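Farnesyl pyrophosphate synthetase (Staphylococcus aureus, PDB 5H9D) probably catalyses the magnesium-dependent lengthening of an allylic diphosphate with isopentenyl units, giving heptaprenyl diphosphate. Local coordinates at residues F205-D210 with K281-K286; L212-T217 with H233-I238; S289-L294 with S309-M314. All coordinates share one frame; numbering follows the deposited sequence.

Contact 1: F205-D210 with K281-K286; sequences FQIIDD and KAVSSK
Ile-207 and Ser-284 face each other across two nearly antiparallel helices, 188-215 and 276-296, whose axes here come within 8.7 Å at an angle of 164° between their directions. The CB of each is directed at the other helix, and their CA atoms lie 5.8 Å apart. A residue as small as serine suits so near an approach, because the branched isoleucine can be received against its CB: Ile-207 CG2 lies 4.0 Å from Ser-284 CB. The other branch of Ile-207 runs out extended (chi2 -179°), which carries its CD1 to Val-283 CG1, and the two side chains cross at about a right angle. Residues 205-210 end in Asp-209 and Asp-210, the first two aspartates of the sequence DDVLD, the second aspartate-rich motif of the trans-prenyltransferases, and this apolar side of the same helix lies behind a part of the fold that in relatives holds magnesium and diphosphate. Ile-207 is also covered by Ile-165 of helix 158-183 and by Leu-236. Ile-208 reaches the serine with the end of its side chain, its CG1 4.1 Å from Ser-284 CB. The polar end of that serine is provided for: with OG anti to the backbone N (chi1 173°), the hydroxyl is hydrogen-bonded to Ser-204 OG, one turn before Ile-208 on helix 188-215.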
ATOM      1  N   PHE A 205      16.514  -6.161  -6.373  1.00 56.20           N
ATOM      2  CA  PHE A 205      16.131  -4.773  -6.453  1.00 54.51           C
ATOM      3  C   PHE A 205      16.440  -4.072  -5.135  1.00 55.55           C
ATOM      4  O   PHE A 205      17.265  -3.153  -5.084  1.00 55.96           O
ATOM      5  CB  PHE A 205      14.630  -4.707  -6.754  1.00 55.01           C
ATOM      6  CG  PHE A 205      14.113  -3.307  -7.045  1.00 57.60           C
ATOM      7  CD1 PHE A 205      14.663  -2.536  -8.060  1.00 57.98           C
ATOM      8  CD2 PHE A 205      13.039  -2.786  -6.337  1.00 56.68           C
ATOM      9  CE1 PHE A 205      14.144  -1.278  -8.358  1.00 57.17           C
ATOM     10  CE2 PHE A 205      12.522  -1.541  -6.635  1.00 57.09           C
ATOM     11  CZ  PHE A 205      13.069  -0.790  -7.640  1.00 56.44           C
ATOM     12  N   GLN A 206      15.764  -4.518  -4.075  1.00 55.10           N
ATOM     13  CA  GLN A 206      15.910  -3.963  -2.734  1.00 53.49           C
ATOM     14  C   GLN A 206      17.330  -4.049  -2.181  1.00 52.85           C
ATOM     15  O   GLN A 206      17.807  -3.114  -1.544  1.00 49.72           O
ATOM     16  CB  GLN A 206      14.943  -4.668  -1.758  1.00 53.98           C
ATOM     17  CG  GLN A 206      14.869  -4.023  -0.361  1.00 51.49           C
ATOM     18  CD  GLN A 206      14.504  -2.522  -0.437  1.00 51.83           C
ATOM     19  OE1 GLN A 206      13.396  -2.162  -0.855  1.00 45.97           O
ATOM     20  NE2 GLN A 206      15.454  -1.650  -0.045  1.00 49.72           N
ATOM     21  N   ILE A 207      18.003  -5.168  -2.410  1.00 53.44           N
ATOM     22  CA  ILE A 207      19.347  -5.282  -1.892  1.00 55.83           C
ATOM     23  C   ILE A 207      20.193  -4.168  -2.494  1.00 58.24           C
ATOM     24  O   ILE A 207      21.050  -3.588  -1.832  1.00 57.75           O
ATOM     25  CB  ILE A 207      19.958  -6.657  -2.185  1.00 53.97           C
ATOM     26  CG1 ILE A 207      19.201  -7.729  -1.396  1.00 53.64           C
ATOM     27  CG2 ILE A 207      21.419  -6.649  -1.798  1.00 51.61           C
ATOM     28  CD1 ILE A 207      19.698  -9.134  -1.564  1.00 52.19           C
ATOM     29  N   ILE A 208      19.920  -3.838  -3.747  1.00 60.27           N
ATOM     30  CA  ILE A 208      20.669  -2.778  -4.392  1.00 63.18           C
ATOM     31  C   ILE A 208      20.397  -1.432  -3.739  1.00 64.71           C
ATOM     32  O   ILE A 208      21.337  -0.687  -3.478  1.00 67.50           O
ATOM     33  CB  ILE A 208      20.405  -2.762  -5.910  1.00 63.63           C
ATOM     34  CG1 ILE A 208      21.304  -3.820  -6.554  1.00 62.28           C
ATOM     35  CG2 ILE A 208      20.664  -1.387  -6.512  1.00 62.29           C
ATOM     36  CD1 ILE A 208      20.736  -4.407  -7.825  1.00 65.58           C
ATOM     37  N   ASP A 209      19.138  -1.111  -3.466  1.00 65.34           N
ATOM     38  CA  ASP A 209      18.821   0.142  -2.768  1.00 66.60           C
ATOM     39  C   ASP A 209      19.692   0.286  -1.498  1.00 65.78           C
ATOM     40  O   ASP A 209      20.318   1.314  -1.272  1.00 65.27           O
ATOM     41  CB  ASP A 209      17.360   0.154  -2.301  1.00 70.27           C
ATOM     42  CG  ASP A 209      16.395   0.624  -3.358  1.00 74.09           C
ATOM     43  OD1 ASP A 209      16.405   0.086  -4.490  1.00 77.51           O
ATOM     44  OD2 ASP A 209      15.599   1.531  -3.034  1.00 76.99           O
ATOM     45  N   ASP A 210      19.714  -0.760  -0.676  1.00 63.83           N
ATOM     46  CA  ASP A 210      20.449  -0.735   0.572  1.00 63.52           C
ATOM     47  C   ASP A 210      21.913  -0.540   0.385  1.00 61.98           C
ATOM     48  O   ASP A 210      22.578   0.058   1.215  1.00 62.15           O
ATOM     49  CB  ASP A 210      20.193  -2.006   1.384  1.00 64.11           C
ATOM     50  CG  ASP A 210      18.735  -2.158   1.765  1.00 66.02           C
ATOM     51  OD1 ASP A 210      17.966  -1.153   1.667  1.00 65.05           O
ATOM     52  OD2 ASP A 210      18.364  -3.282   2.172  1.00 67.34           O
ATOM     53  N   LYS A 281      26.344  -6.615  -2.552  1.00 60.20           N
ATOM     54  CA  LYS A 281      26.172  -6.526  -3.991  1.00 61.07           C
ATOM     55  C   LYS A 281      26.161  -7.928  -4.588  1.00 60.86           C
ATOM     56  O   LYS A 281      25.437  -8.197  -5.544  1.00 60.44           O
ATOM     57  CB  LYS A 281      27.337  -5.782  -4.617  1.00 62.27           C
ATOM     58  CG  LYS A 281      27.334  -4.277  -4.528  1.00 64.46           C
ATOM     59  CD  LYS A 281      28.522  -3.820  -5.385  1.00 67.04           C
ATOM     60  CE  LYS A 281      28.869  -2.346  -5.269  1.00 68.40           C
ATOM     61  NZ  LYS A 281      30.295  -2.174  -5.709  1.00 67.46           N
ATOM     62  N   ALA A 282      26.981  -8.806  -4.019  1.00 60.24           N
ATOM     63  CA  ALA A 282      27.105 -10.187  -4.495  1.00 61.04           C
ATOM     64  C   ALA A 282      25.822 -10.999  -4.365  1.00 61.54           C
ATOM     65  O   ALA A 282      25.488 -11.839  -5.216  1.00 62.02           O
ATOM     66  CB  ALA A 282      28.212 -10.884  -3.751  1.00 60.03           C
ATOM     67  N   VAL A 283      25.114 -10.760  -3.274  1.00 61.08           N
ATOM     68  CA  VAL A 283      23.870 -11.453  -3.024  1.00 59.59           C
ATOM     69  C   VAL A 283      22.841 -10.968  -4.049  1.00 59.88           C
ATOM     70  O   VAL A 283      21.953 -11.709  -4.490  1.00 60.80           O
ATOM     71  CB  VAL A 283      23.345 -11.134  -1.634  1.00 58.33           C
ATOM     72  CG1 VAL A 283      21.973 -11.686  -1.524  1.00 57.84           C
ATOM     73  CG2 VAL A 283      24.276 -11.676  -0.544  1.00 55.28           C
ATOM     74  N   SER A 284      22.946  -9.696  -4.400  1.00 58.20           N
ATOM     75  CA  SER A 284      22.051  -9.125  -5.369  1.00 57.08           C
ATOM     76  C   SER A 284      22.302  -9.922  -6.632  1.00 56.79           C
ATOM     77  O   SER A 284      21.374 -10.449  -7.250  1.00 56.28           O
ATOM     78  CB  SER A 284      22.403  -7.651  -5.585  1.00 57.80           C
ATOM     79  OG  SER A 284      21.659  -7.061  -6.641  1.00 60.79           O
ATOM     80  N   SER A 285      23.579 -10.024  -6.990  1.00 57.21           N
ATOM     81  CA  SER A 285      23.989 -10.746  -8.188  1.00 57.33           C
ATOM     82  C   SER A 285      23.591 -12.195  -8.266  1.00 57.04           C
ATOM     83  O   SER A 285      23.112 -12.642  -9.308  1.00 57.90           O
ATOM     84  CB  SER A 285      25.477 -10.631  -8.385  1.00 57.29           C
ATOM     85  OG  SER A 285      25.718  -9.511  -9.205  1.00 62.86           O
ATOM     86  N   LYS A 286      23.793 -12.943  -7.195  1.00 55.64           N
ATOM     87  CA  LYS A 286      23.390 -14.322  -7.241  1.00 56.62           C
ATOM     88  C   LYS A 286      21.878 -14.354  -7.520  1.00 57.78           C
ATOM     89  O   LYS A 286      21.386 -15.184  -8.314  1.00 56.16           O
ATOM     90  CB  LYS A 286      23.715 -15.008  -5.920  1.00 58.60           C
ATOM     91  CG  LYS A 286      23.264 -16.435  -5.898  1.00 61.84           C
ATOM     92  CD  LYS A 286      23.766 -17.154  -4.690  1.00 66.39           C
ATOM     93  CE  LYS A 286      25.269 -17.279  -4.712  1.00 67.98           C
ATOM     94  NZ  LYS A 286      25.652 -18.235  -3.663  1.00 70.50           N
TER

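Contact 2: L212-T217 with H233-I238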
ATOM      1  N   LEU A 212      23.178   1.101  -2.234  1.00 65.23           N
ATOM      2  CA  LEU A 212      23.283   2.476  -2.711  1.00 66.35           C
ATOM      3  C   LEU A 212      22.993   3.539  -1.665  1.00 68.80           C
ATOM      4  O   LEU A 212      23.006   4.727  -1.950  1.00 69.73           O
ATOM      5  CB  LEU A 212      22.353   2.700  -3.895  1.00 63.40           C
ATOM      6  CG  LEU A 212      22.595   2.013  -5.242  1.00 59.75           C
ATOM      7  CD1 LEU A 212      21.513   2.481  -6.221  1.00 55.99           C
ATOM      8  CD2 LEU A 212      23.970   2.328  -5.755  1.00 57.29           C
ATOM      9  N   ASP A 213      22.721   3.126  -0.445  1.00 72.09           N
ATOM     10  CA  ASP A 213      22.425   4.109   0.572  1.00 74.94           C
ATOM     11  C   ASP A 213      23.735   4.518   1.238  1.00 75.82           C
ATOM     12  O   ASP A 213      23.789   5.506   1.963  1.00 76.05           O
ATOM     13  CB  ASP A 213      21.435   3.529   1.591  1.00 76.61           C
ATOM     14  CG  ASP A 213      20.500   4.588   2.157  1.00 79.14           C
ATOM     15  OD1 ASP A 213      20.887   5.275   3.133  1.00 77.63           O
ATOM     16  OD2 ASP A 213      19.382   4.743   1.601  1.00 81.08           O
ATOM     17  N   PHE A 214      24.793   3.761   0.960  1.00 76.04           N
ATOM     18  CA  PHE A 214      26.112   4.026   1.525  1.00 75.78           C
ATOM     19  C   PHE A 214      27.107   4.453   0.441  1.00 75.92           C
ATOM     20  O   PHE A 214      28.008   5.255   0.678  1.00 75.26           O
ATOM     21  CB  PHE A 214      26.641   2.764   2.222  1.00 74.98           C
ATOM     22  CG  PHE A 214      25.925   2.425   3.502  1.00 76.50           C
ATOM     23  CD1 PHE A 214      26.161   3.156   4.667  1.00 76.80           C
ATOM     24  CD2 PHE A 214      25.035   1.356   3.560  1.00 76.09           C
ATOM     25  CE1 PHE A 214      25.528   2.823   5.867  1.00 75.30           C
ATOM     26  CE2 PHE A 214      24.405   1.023   4.752  1.00 76.22           C
ATOM     27  CZ  PHE A 214      24.656   1.762   5.908  1.00 75.48           C
ATOM     28  N   THR A 215      26.917   3.925  -0.759  1.00 75.84           N
ATOM     29  CA  THR A 215      27.809   4.187  -1.879  1.00 75.81           C
ATOM     30  C   THR A 215      27.450   5.343  -2.843  1.00 77.31           C
ATOM     31  O   THR A 215      28.307   5.780  -3.624  1.00 77.43           O
ATOM     32  CB  THR A 215      27.970   2.892  -2.703  1.00 74.10           C
ATOM     33  OG1 THR A 215      26.686   2.468  -3.199  1.00 72.31           O
ATOM     34  CG2 THR A 215      28.557   1.789  -1.834  1.00 72.79           C
ATOM     35  N   SER A 216      26.207   5.831  -2.780  1.00 77.73           N
ATOM     36  CA  SER A 216      25.721   6.896  -3.665  1.00 78.50           C
ATOM     37  C   SER A 216      26.086   8.328  -3.230  1.00 79.52           C
ATOM     38  O   SER A 216      27.166   8.573  -2.700  1.00 78.65           O
ATOM     39  CB  SER A 216      24.200   6.763  -3.803  1.00 79.57           C
ATOM     40  OG  SER A 216      23.689   7.402  -4.966  1.00 81.65           O
ATOM     41  N   THR A 217      25.182   9.279  -3.446  1.00 80.79           N
ATOM     42  CA  THR A 217      25.469  10.669  -3.094  1.00 82.68           C
ATOM     43  C   THR A 217      24.295  11.424  -2.475  1.00 84.90           C
ATOM     44  O   THR A 217      23.134  11.179  -2.830  1.00 84.77           O
ATOM     45  CB  THR A 217      25.958  11.478  -4.342  1.00 81.93           C
ATOM     46  OG1 THR A 217      24.907  11.565  -5.319  1.00 79.86           O
ATOM     47  CG2 THR A 217      27.185  10.815  -4.963  1.00 80.34           C
ATOM     48  N   HIS A 233      17.293   1.406  10.424  1.00 66.81           N
ATOM     49  CA  HIS A 233      17.167   0.238   9.535  1.00 64.02           C
ATOM     50  C   HIS A 233      18.496  -0.458   9.306  1.00 62.58           C
ATOM     51  O   HIS A 233      19.368   0.064   8.603  1.00 62.86           O
ATOM     52  CB  HIS A 233      16.623   0.654   8.183  1.00 63.89           C
ATOM     53  CG  HIS A 233      15.314   1.360   8.261  1.00 66.05           C
ATOM     54  ND1 HIS A 233      14.146   0.720   8.619  1.00 67.30           N
ATOM     55  CD2 HIS A 233      14.989   2.659   8.061  1.00 66.58           C
ATOM     56  CE1 HIS A 233      13.157   1.596   8.636  1.00 67.48           C
ATOM     57  NE2 HIS A 233      13.642   2.779   8.303  1.00 67.88           N
ATOM     58  N   ILE A 234      18.632  -1.641   9.901  1.00 60.22           N
ATOM     59  CA  ILE A 234      19.834  -2.456   9.792  1.00 57.54           C
ATOM     60  C   ILE A 234      19.706  -3.347   8.553  1.00 57.82           C
ATOM     61  O   ILE A 234      19.115  -4.411   8.607  1.00 57.51           O
ATOM     62  CB  ILE A 234      19.974  -3.319  11.021  1.00 56.19           C
ATOM     63  CG1 ILE A 234      19.750  -2.456  12.263  1.00 55.78           C
ATOM     64  CG2 ILE A 234      21.310  -3.983  11.031  1.00 53.88           C
ATOM     65  CD1 ILE A 234      20.666  -1.271  12.376  1.00 55.49           C
ATOM     66  N   THR A 235      20.294  -2.908   7.444  1.00 58.05           N
ATOM     67  CA  THR A 235      20.187  -3.605   6.182  1.00 58.09           C
ATOM     68  C   THR A 235      21.354  -4.542   5.882  1.00 59.62           C
ATOM     69  O   THR A 235      22.364  -4.516   6.583  1.00 61.47           O
ATOM     70  CB  THR A 235      19.994  -2.576   5.069  1.00 57.03           C
ATOM     71  OG1 THR A 235      21.175  -1.772   4.956  1.00 59.70           O
ATOM     72  CG2 THR A 235      18.809  -1.641   5.414  1.00 52.67           C
ATOM     73  N   LEU A 236      21.210  -5.356   4.836  1.00 58.16           N
ATOM     74  CA  LEU A 236      22.222  -6.344   4.492  1.00 58.02           C
ATOM     75  C   LEU A 236      23.690  -5.917   4.664  1.00 58.55           C
ATOM     76  O   LEU A 236      24.461  -6.608   5.336  1.00 58.76           O
ATOM     77  CB  LEU A 236      21.978  -6.895   3.072  1.00 55.15           C
ATOM     78  CG  LEU A 236      22.812  -8.140   2.721  1.00 53.23           C
ATOM     79  CD1 LEU A 236      22.529  -9.171   3.776  1.00 51.33           C
ATOM     80  CD2 LEU A 236      22.512  -8.692   1.352  1.00 49.48           C
ATOM     81  N   PRO A 237      24.101  -4.786   4.069  1.00 58.60           N
ATOM     82  CA  PRO A 237      25.507  -4.393   4.247  1.00 60.46           C
ATOM     83  C   PRO A 237      25.910  -4.418   5.727  1.00 61.68           C
ATOM     84  O   PRO A 237      26.901  -5.038   6.117  1.00 60.81           O
ATOM     85  CB  PRO A 237      25.546  -2.980   3.693  1.00 58.94           C
ATOM     86  CG  PRO A 237      24.428  -2.982   2.703  1.00 58.13           C
ATOM     87  CD  PRO A 237      23.349  -3.733   3.384  1.00 57.53           C
ATOM     88  N   ILE A 238      25.092  -3.764   6.548  1.00 63.32           N
ATOM     89  CA  ILE A 238      25.345  -3.668   7.976  1.00 63.67           C
ATOM     90  C   ILE A 238      25.277  -4.972   8.756  1.00 64.26           C
ATOM     91  O   ILE A 238      25.905  -5.087   9.796  1.00 65.35           O
ATOM     92  CB  ILE A 238      24.422  -2.623   8.605  1.00 63.05           C
ATOM     93  CG1 ILE A 238      24.454  -1.345   7.742  1.00 63.69           C
ATOM     94  CG2 ILE A 238      24.910  -2.292  10.002  1.00 62.33           C
ATOM     95  CD1 ILE A 238      23.650  -0.191   8.269  1.00 63.98           C
TER
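Phe-214 spans the gap between the C-terminal part of helix 188-215 and the start of helix 236-243, and its ring makes every touch between 212-217 and 233-238. The nearest CA atoms, those of Phe-214 and Pro-237, are still 8.9 Å apart, a separation that a long flat side chain can bridge. Apolar packing accounts for most of the interface. Ile-238 CD1 comes up to the far edge of the ring, near its plane, beside CZ, and Ile-238 CG1 lies 3.6 Å from the same CZ; the two side chains cross at about a right angle. The isoleucine gets there by holding CG1 beside its backbone N (chi1 -47°) and running on extended to CD1. Pro-237 adds its CB, 4.3 Å from Phe-214 CE2, and as a first-turn helix residue it has no N-H to leave without a partner. Polar groups contribute little between the two segments. Thr-235, at the N-cap position of helix 236-243, brings OG1 near the plane of the ring at its edge, 4.3 Å from Phe-214 CE2, as a van der Waals neighbour. Next to Phe-214 in sequence, Asp-213, the last aspartate of the DDVLD motif, binds Asp-228 N through OD1, while Ile-277 of helix 276-296 also packs on Phe-214. With no hydrogen bond between the segments, their cohesion rests on dispersion and on the burial of hydrocarbon, which depend on how the shapes fit rather than on direction.

Contact 3: S289-L294 with S309-M314; sequences SKALNL and SLTKKM
Beside Thr-311 and Lys-312, which both meet Leu-292, the carbonyl oxygen of Leu-310 is gripped by two backbone groups: Met-314 N at 3.1 Å and Lys-313 N at 3.3 Å reach Leu-310 O from the same face of its plane. This shared acceptor lies on helix 302-315. The contact itself is apolar. Leu-292 and Thr-311 have the nearest CA atoms, 7.3 Å apart, and their side chains slide past each other in opposite directions, Leu-292 CG lying 4.0 Å from Thr-311 CG2. Threonine suits the place because its two branches can do different work. CG2, anti to the backbone N, faces the leucine, whereas OG1 turns back to its own helix and bonds to Leu-307 O, so the buried hydroxyl has a partner. Ala-291 adds a small CB 4.4 Å from Thr-311 CG2, while on the open side Leu-292 CD2 rests 4.3 Å from CG of Lys-312, whose aliphatic stem can pack on the leucine although the residue is exposed. Thr-311 also touches Ile-201, bringing helix 188-215 into the same cluster. The axes of the two segments come no nearer than 10.5 Å and run at 173°, almost antiparallel. Consecutive helices joined by a short connection and packed in this way form a helical hairpin, here the C-terminal one of the all-helical isoprenoid synthase fold.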
ATOM      1  N   SER A 289      21.042 -13.859 -11.208  1.00 56.35           N
ATOM      2  CA  SER A 289      21.316 -15.041 -12.019  1.00 55.81           C
ATOM      3  C   SER A 289      20.155 -16.002 -11.830  1.00 56.55           C
ATOM      4  O   SER A 289      19.653 -16.577 -12.781  1.00 57.49           O
ATOM      5  CB  SER A 289      22.593 -15.734 -11.561  1.00 54.42           C
ATOM      6  OG  SER A 289      23.686 -14.849 -11.605  1.00 53.13           O
ATOM      7  N   LYS A 290      19.720 -16.192 -10.600  1.00 57.05           N
ATOM      8  CA  LYS A 290      18.599 -17.087 -10.406  1.00 60.15           C
ATOM      9  C   LYS A 290      17.468 -16.636 -11.322  1.00 61.88           C
ATOM     10  O   LYS A 290      16.682 -17.458 -11.803  1.00 63.74           O
ATOM     11  CB  LYS A 290      18.119 -17.094  -8.940  1.00 60.15           C
ATOM     12  CG  LYS A 290      18.678 -18.245  -8.106  1.00 60.78           C
ATOM     13  CD  LYS A 290      18.221 -18.137  -6.658  1.00 65.17           C
ATOM     14  CE  LYS A 290      18.556 -19.379  -5.866  1.00 66.82           C
ATOM     15  NZ  LYS A 290      17.973 -20.604  -6.509  1.00 69.55           N
ATOM     16  N   ALA A 291      17.390 -15.334 -11.584  1.00 61.83           N
ATOM     17  CA  ALA A 291      16.311 -14.841 -12.430  1.00 62.16           C
ATOM     18  C   ALA A 291      16.627 -15.036 -13.903  1.00 62.28           C
ATOM     19  O   ALA A 291      15.753 -15.421 -14.671  1.00 62.37           O
ATOM     20  CB  ALA A 291      16.020 -13.367 -12.131  1.00 61.75           C
ATOM     21  N   LEU A 292      17.874 -14.777 -14.295  1.00 63.42           N
ATOM     22  CA  LEU A 292      18.298 -14.936 -15.688  1.00 63.61           C
ATOM     23  C   LEU A 292      18.242 -16.386 -16.149  1.00 64.48           C
ATOM     24  O   LEU A 292      17.955 -16.665 -17.301  1.00 63.00           O
ATOM     25  CB  LEU A 292      19.694 -14.367 -15.864  1.00 61.67           C
ATOM     26  CG  LEU A 292      19.543 -12.847 -15.899  1.00 62.54           C
ATOM     27  CD1 LEU A 292      20.836 -12.153 -15.595  1.00 63.36           C
ATOM     28  CD2 LEU A 292      19.048 -12.456 -17.279  1.00 63.94           C
ATOM     29  N   ASN A 293      18.504 -17.311 -15.234  1.00 66.67           N
ATOM     30  CA  ASN A 293      18.446 -18.726 -15.561  1.00 68.86           C
ATOM     31  C   ASN A 293      17.019 -19.074 -16.004  1.00 68.13           C
ATOM     32  O   ASN A 293      16.808 -19.687 -17.054  1.00 70.45           O
ATOM     33  CB  ASN A 293      18.855 -19.582 -14.345  1.00 70.49           C
ATOM     34  CG  ASN A 293      18.563 -21.064 -14.548  1.00 72.84           C
ATOM     35  OD1 ASN A 293      19.043 -21.683 -15.509  1.00 74.13           O
ATOM     36  ND2 ASN A 293      17.765 -21.639 -13.652  1.00 72.81           N
ATOM     37  N   LEU A 294      16.048 -18.668 -15.201  1.00 66.27           N
ATOM     38  CA  LEU A 294      14.643 -18.923 -15.486  1.00 64.14           C
ATOM     39  C   LEU A 294      14.121 -18.164 -16.701  1.00 63.99           C
ATOM     40  O   LEU A 294      13.157 -18.593 -17.328  1.00 64.49           O
ATOM     41  CB  LEU A 294      13.796 -18.540 -14.273  1.00 61.64           C
ATOM     42  CG  LEU A 294      13.806 -19.465 -13.060  1.00 60.93           C
ATOM     43  CD1 LEU A 294      13.005 -18.831 -11.956  1.00 57.73           C
ATOM     44  CD2 LEU A 294      13.186 -20.808 -13.430  1.00 60.69           C
ATOM     45  N   SER A 309      16.990  -8.103 -21.264  1.00 66.88           N
ATOM     46  CA  SER A 309      17.574  -6.771 -21.279  1.00 67.60           C
ATOM     47  C   SER A 309      17.220  -5.987 -20.003  1.00 68.40           C
ATOM     48  O   SER A 309      18.092  -5.445 -19.333  1.00 69.15           O
ATOM     49  CB  SER A 309      17.062  -6.016 -22.500  1.00 66.40           C
ATOM     50  OG  SER A 309      17.554  -4.694 -22.506  1.00 68.07           O
ATOM     51  N   LEU A 310      15.933  -5.920 -19.675  1.00 69.01           N
ATOM     52  CA  LEU A 310      15.492  -5.206 -18.489  1.00 70.09           C
ATOM     53  C   LEU A 310      16.063  -5.838 -17.214  1.00 70.21           C
ATOM     54  O   LEU A 310      16.471  -5.140 -16.301  1.00 70.20           O
ATOM     55  CB  LEU A 310      13.958  -5.170 -18.419  1.00 70.28           C
ATOM     56  CG  LEU A 310      13.340  -4.524 -17.159  1.00 73.25           C
ATOM     57  CD1 LEU A 310      13.719  -3.039 -17.084  1.00 71.86           C
ATOM     58  CD2 LEU A 310      11.818  -4.672 -17.176  1.00 72.89           C
ATOM     59  N   THR A 311      16.090  -7.159 -17.143  1.00 70.47           N
ATOM     60  CA  THR A 311      16.635  -7.815 -15.961  1.00 71.93           C
ATOM     61  C   THR A 311      18.144  -7.571 -15.823  1.00 75.18           C
ATOM     62  O   THR A 311      18.717  -7.773 -14.745  1.00 74.56           O
ATOM     63  CB  THR A 311      16.414  -9.330 -16.018  1.00 69.83           C
ATOM     64  OG1 THR A 311      15.019  -9.587 -16.121  1.00 70.57           O
ATOM     65  CG2 THR A 311      16.973 -10.017 -14.775  1.00 66.76           C
ATOM     66  N   LYS A 312      18.787  -7.148 -16.914  1.00 77.55           N
ATOM     67  CA  LYS A 312      20.222  -6.926 -16.876  1.00 79.43           C
ATOM     68  C   LYS A 312      20.635  -5.527 -16.526  1.00 81.71           C
ATOM     69  O   LYS A 312      21.798  -5.291 -16.199  1.00 82.31           O
ATOM     70  CB  LYS A 312      20.870  -7.345 -18.174  1.00 77.78           C
ATOM     71  CG  LYS A 312      21.067  -8.844 -18.270  1.00 77.25           C
ATOM     72  CD  LYS A 312      21.957  -9.134 -19.452  1.00 76.31           C
ATOM     73  CE  LYS A 312      21.896 -10.557 -19.905  1.00 73.74           C
ATOM     74  NZ  LYS A 312      22.778 -10.642 -21.097  1.00 73.57           N
ATOM     75  N   LYS A 313      19.694  -4.595 -16.609  1.00 84.57           N
ATOM     76  CA  LYS A 313      19.980  -3.227 -16.216  1.00 87.77           C
ATOM     77  C   LYS A 313      19.679  -3.239 -14.709  1.00 90.20           C
ATOM     78  O   LYS A 313      20.528  -2.849 -13.890  1.00 90.98           O
ATOM     79  CB  LYS A 313      19.084  -2.225 -16.963  1.00 87.93           C
ATOM     80  CG  LYS A 313      19.318  -2.213 -18.469  1.00 89.20           C
ATOM     81  CD  LYS A 313      18.877  -0.913 -19.148  1.00 89.42           C
ATOM     82  CE  LYS A 313      19.369  -0.877 -20.617  1.00 90.89           C
ATOM     83  NZ  LYS A 313      19.245   0.459 -21.308  1.00 89.76           N
ATOM     84  N   MET A 314      18.491  -3.734 -14.351  1.00 90.93           N
ATOM     85  CA  MET A 314      18.074  -3.829 -12.950  1.00 92.14           C
ATOM     86  C   MET A 314      19.253  -4.016 -12.002  1.00 93.68           C
ATOM     87  O   MET A 314      19.340  -3.347 -10.972  1.00 94.02           O
ATOM     88  CB  MET A 314      17.110  -5.008 -12.740  1.00 90.58           C
ATOM     89  CG  MET A 314      15.663  -4.733 -13.082  1.00 89.20           C
ATOM     90  SD  MET A 314      14.956  -3.389 -12.146  0.56 85.34           S
ATOM     91  CE  MET A 314      15.079  -2.077 -13.363  1.00 86.06           C
TER

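From the N terminus, helix 188-215 supplies the first half of contact 1 at 205-210 and, after a gap of one residue, the first half of contact 2 at 212-217. Contact 2 closes soonest, when 233-238 returns at the start of helix 236-243; its short loop is nested inside the long one that contact 1 completes at 281-286. Contact 3 follows in series, closing the hairpin of helices 276-296 and 302-315. Leu-236 touches both Ile-207 and Val-283, joining contacts 1 and 2, while Met-314 packs on Phe-205 and Ile-208, joining contacts 1 and 3. Contacts 2 and 3, with centres about 22 Å apart, do not touch.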